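Local coordinates for protein aminoglycoside N(3)-acetyltransferase, AAC(3)-IVa (Escherichia coli, PDB 6MN3) that probably confers resistance to aminoglycosides such as gentamicin and apramycin by acetylating the 3-amino group of their 2-deoxystreptamine ring with acetyl-CoA, at residues A[16-22]-A[140-144]. Residues are numbered along the deposited sequence; the frame is centred on the assembly and turned at random.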
ATOM      1  N   LEU A  16      12.263   6.408  12.216  1.00 18.24           N
ATOM      2  CA  LEU A  16      10.839   6.491  11.912  1.00 22.80           C
ATOM      3  C   LEU A  16      10.198   7.702  12.580  1.00 27.27           C
ATOM      4  O   LEU A  16       9.326   8.353  11.993  1.00 30.06           O
ATOM      5  CB  LEU A  16      10.143   5.204  12.345  1.00 21.05           C
ATOM      6  CG  LEU A  16      10.390   4.012  11.420  1.00 16.12           C
ATOM      7  CD1 LEU A  16      10.204   2.698  12.158  1.00 16.38           C
ATOM      8  CD2 LEU A  16       9.465   4.100  10.219  1.00 16.39           C
ATOM      9  N   LEU A  17      10.618   8.022  13.804  1.00 26.43           N
ATOM     10  CA  LEU A  17      10.098   9.214  14.464  1.00 19.61           C
ATOM     11  C   LEU A  17      10.628  10.479  13.802  1.00 24.77           C
ATOM     12  O   LEU A  17       9.878  11.440  13.602  1.00 26.00           O
ATOM     13  CB  LEU A  17      10.454   9.188  15.952  1.00 20.57           C
ATOM     14  CG  LEU A  17       9.712   8.138  16.783  1.00 22.95           C
ATOM     15  CD1 LEU A  17      10.312   8.025  18.174  1.00 22.03           C
ATOM     16  CD2 LEU A  17       8.229   8.464  16.861  1.00 25.87           C
ATOM     17  N   ASN A  18      11.919  10.496  13.454  1.00 19.85           N
ATOM     18  CA  ASN A  18      12.478  11.639  12.742  1.00 21.64           C
ATOM     19  C   ASN A  18      11.826  11.815  11.378  1.00 27.43           C
ATOM     20  O   ASN A  18      11.655  12.947  10.910  1.00 33.52           O
ATOM     21  CB  ASN A  18      13.988  11.475  12.579  1.00 21.35           C
ATOM     22  CG  ASN A  18      14.739  11.726  13.860  1.00 28.25           C
ATOM     23  OD1 ASN A  18      14.312  12.524  14.695  1.00 38.12           O
ATOM     24  ND2 ASN A  18      15.869  11.048  14.027  1.00 31.36           N
ATOM     25  N   LEU A  19      11.465  10.710  10.724  1.00 23.01           N
ATOM     26  CA  LEU A  19      10.759  10.802   9.453  1.00 20.04           C
ATOM     27  C   LEU A  19       9.401  11.471   9.629  1.00 22.26           C
ATOM     28  O   LEU A  19       8.948  12.214   8.751  1.00 26.66           O
ATOM     29  CB  LEU A  19      10.606   9.409   8.847  1.00 26.00           C
ATOM     30  CG  LEU A  19      10.085   9.340   7.417  1.00 25.68           C
ATOM     31  CD1 LEU A  19      11.001  10.118   6.486  1.00 20.69           C
ATOM     32  CD2 LEU A  19       9.977   7.894   6.990  1.00 18.73           C
ATOM     33  N   GLY A  20       8.736  11.221  10.756  1.00 25.42           N
ATOM     34  CA  GLY A  20       7.493  11.903  11.063  1.00 22.30           C
ATOM     35  C   GLY A  20       6.329  10.991  11.391  1.00 21.93           C
ATOM     36  O   GLY A  20       5.184  11.446  11.448  1.00 29.60           O
ATOM     37  N   VAL A  21       6.604   9.700  11.594  1.00 20.35           N
ATOM     38  CA  VAL A  21       5.547   8.758  11.950  1.00 23.55           C
ATOM     39  C   VAL A  21       4.866   9.218  13.231  1.00 26.66           C
ATOM     40  O   VAL A  21       5.527   9.610  14.200  1.00 28.84           O
ATOM     41  CB  VAL A  21       6.122   7.341  12.092  1.00 20.78           C
ATOM     42  CG1 VAL A  21       5.072   6.386  12.636  1.00 26.91           C
ATOM     43  CG2 VAL A  21       6.641   6.848  10.756  1.00 18.39           C
ATOM     44  N   THR A  22       3.534   9.189  13.234  1.00 28.72           N
ATOM     45  CA  THR A  22       2.760   9.689  14.362  1.00 23.94           C
ATOM     46  C   THR A  22       2.517   8.564  15.360  1.00 28.74           C
ATOM     47  O   THR A  22       1.831   7.587  15.019  1.00 35.06           O
ATOM     48  CB  THR A  22       1.432  10.262  13.886  1.00 32.28           C
ATOM     49  OG1 THR A  22       1.670  11.227  12.857  1.00 25.55           O
ATOM     50  CG2 THR A  22       0.689  10.928  15.040  1.00 27.44           C
ATOM     51  N   GLY A 140      -4.921   8.280   8.340  1.00 33.01           N
ATOM     52  CA  GLY A 140      -3.702   7.508   8.439  1.00 32.49           C
ATOM     53  C   GLY A 140      -2.546   8.116   7.667  1.00 34.43           C
ATOM     54  O   GLY A 140      -2.694   9.019   6.842  1.00 29.52           O
ATOM     55  N   GLN A 141      -1.358   7.599   7.962  1.00 32.26           N
ATOM     56  CA  GLN A 141      -0.139   7.935   7.246  1.00 27.23           C
ATOM     57  C   GLN A 141       0.260   6.769   6.351  1.00 30.70           C
ATOM     58  O   GLN A 141       0.056   5.602   6.697  1.00 34.61           O
ATOM     59  CB  GLN A 141       1.004   8.255   8.213  1.00 30.41           C
ATOM     60  CG  GLN A 141       0.876   9.580   8.939  1.00 33.69           C
ATOM     61  CD  GLN A 141       2.008   9.806   9.924  1.00 35.86           C
ATOM     62  OE1 GLN A 141       2.203   9.022  10.854  1.00 39.43           O
ATOM     63  NE2 GLN A 141       2.769  10.875   9.719  1.00 29.06           N
ATOM     64  N   VAL A 142       0.830   7.095   5.196  1.00 26.55           N
ATOM     65  CA  VAL A 142       1.309   6.097   4.245  1.00 26.79           C
ATOM     66  C   VAL A 142       2.827   6.186   4.203  1.00 25.53           C
ATOM     67  O   VAL A 142       3.389   7.245   3.892  1.00 26.97           O
ATOM     68  CB  VAL A 142       0.704   6.298   2.848  1.00 27.52           C
ATOM     69  CG1 VAL A 142       1.257   5.263   1.883  1.00 28.10           C
ATOM     70  CG2 VAL A 142      -0.815   6.209   2.911  1.00 34.11           C
ATOM     71  N   LEU A 143       3.486   5.080   4.518  1.00 25.71           N
ATOM     72  CA  LEU A 143       4.940   5.006   4.547  1.00 25.62           C
ATOM     73  C   LEU A 143       5.398   4.192   3.345  1.00 29.35           C
ATOM     74  O   LEU A 143       5.095   2.998   3.244  1.00 34.81           O
ATOM     75  CB  LEU A 143       5.426   4.386   5.853  1.00 24.78           C
ATOM     76  CG  LEU A 143       6.931   4.135   5.951  1.00 30.76           C
ATOM     77  CD1 LEU A 143       7.697   5.429   5.727  1.00 23.05           C
ATOM     78  CD2 LEU A 143       7.291   3.516   7.296  1.00 24.39           C
ATOM     79  N   LEU A 144       6.112   4.840   2.431  1.00 27.96           N
ATOM     80  CA  LEU A 144       6.737   4.164   1.300  1.00 25.77           C
ATOM     81  C   LEU A 144       8.165   3.819   1.703  1.00 25.31           C
ATOM     82  O   LEU A 144       9.024   4.703   1.793  1.00 30.95           O
ATOM     83  CB  LEU A 144       6.703   5.044   0.054  1.00 25.80           C
ATOM     84  CG  LEU A 144       5.321   5.509  -0.409  1.00 26.38           C
ATOM     85  CD1 LEU A 144       5.412   6.138  -1.791  1.00 26.83           C
ATOM     86  CD2 LEU A 144       4.330   4.354  -0.409  1.00 27.89           C
TER
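Q141 reaches T22 and G20 with a side chain whose CG is anti to its own carbonyl carbon (chi1 -72°) and which runs extended from there. This carries the terminal amide across to the backbone just past helix 9-19. Both ends of the amide are used. NE2 of Q141 donates to O of G20 at 3.0 Å, and the N-H points almost straight at the oxygen. The donor lies above the G20 carbonyl plane, while the acceptor sits in the plane of the Q141 amide. OE1 of Q141 accepts from N of T22 at 2.7 Å, in its carbonyl plane and on a lone pair. The pair of bonds spans V21 and fixes the rotation of the amide. OG1 of T22 is also 3.0 Å from OE1 of Q141, a weak bond at most. The T22 side chain crosses the glutamine at about a right angle.

G20 is the C-prime residue of a Schellman motif that ends the helix. Its positive phi (127°) turns the chain, and N of V21 bonds back to O of L16 at 3.1 Å. The glutamine therefore grips the turn that leads from the helix into strand 26-31. That strand lies next to and parallel to strand 141-145 in the central mixed sheet.

L143, two residues along the strand, points to the same side as Q141. Its two methyls divide between two helix leucines. CD1 of L143 touches CD2 of L19 at 3.6 Å, and CD2 of L143 meets CD2 of L16 at 3.7 Å. These contacts pack the last turn of the helix on one face of the sheet. L50 of helix 42-54 touches both L16 and L143, and L19 also rests on A218 and L220 of strand 216-222.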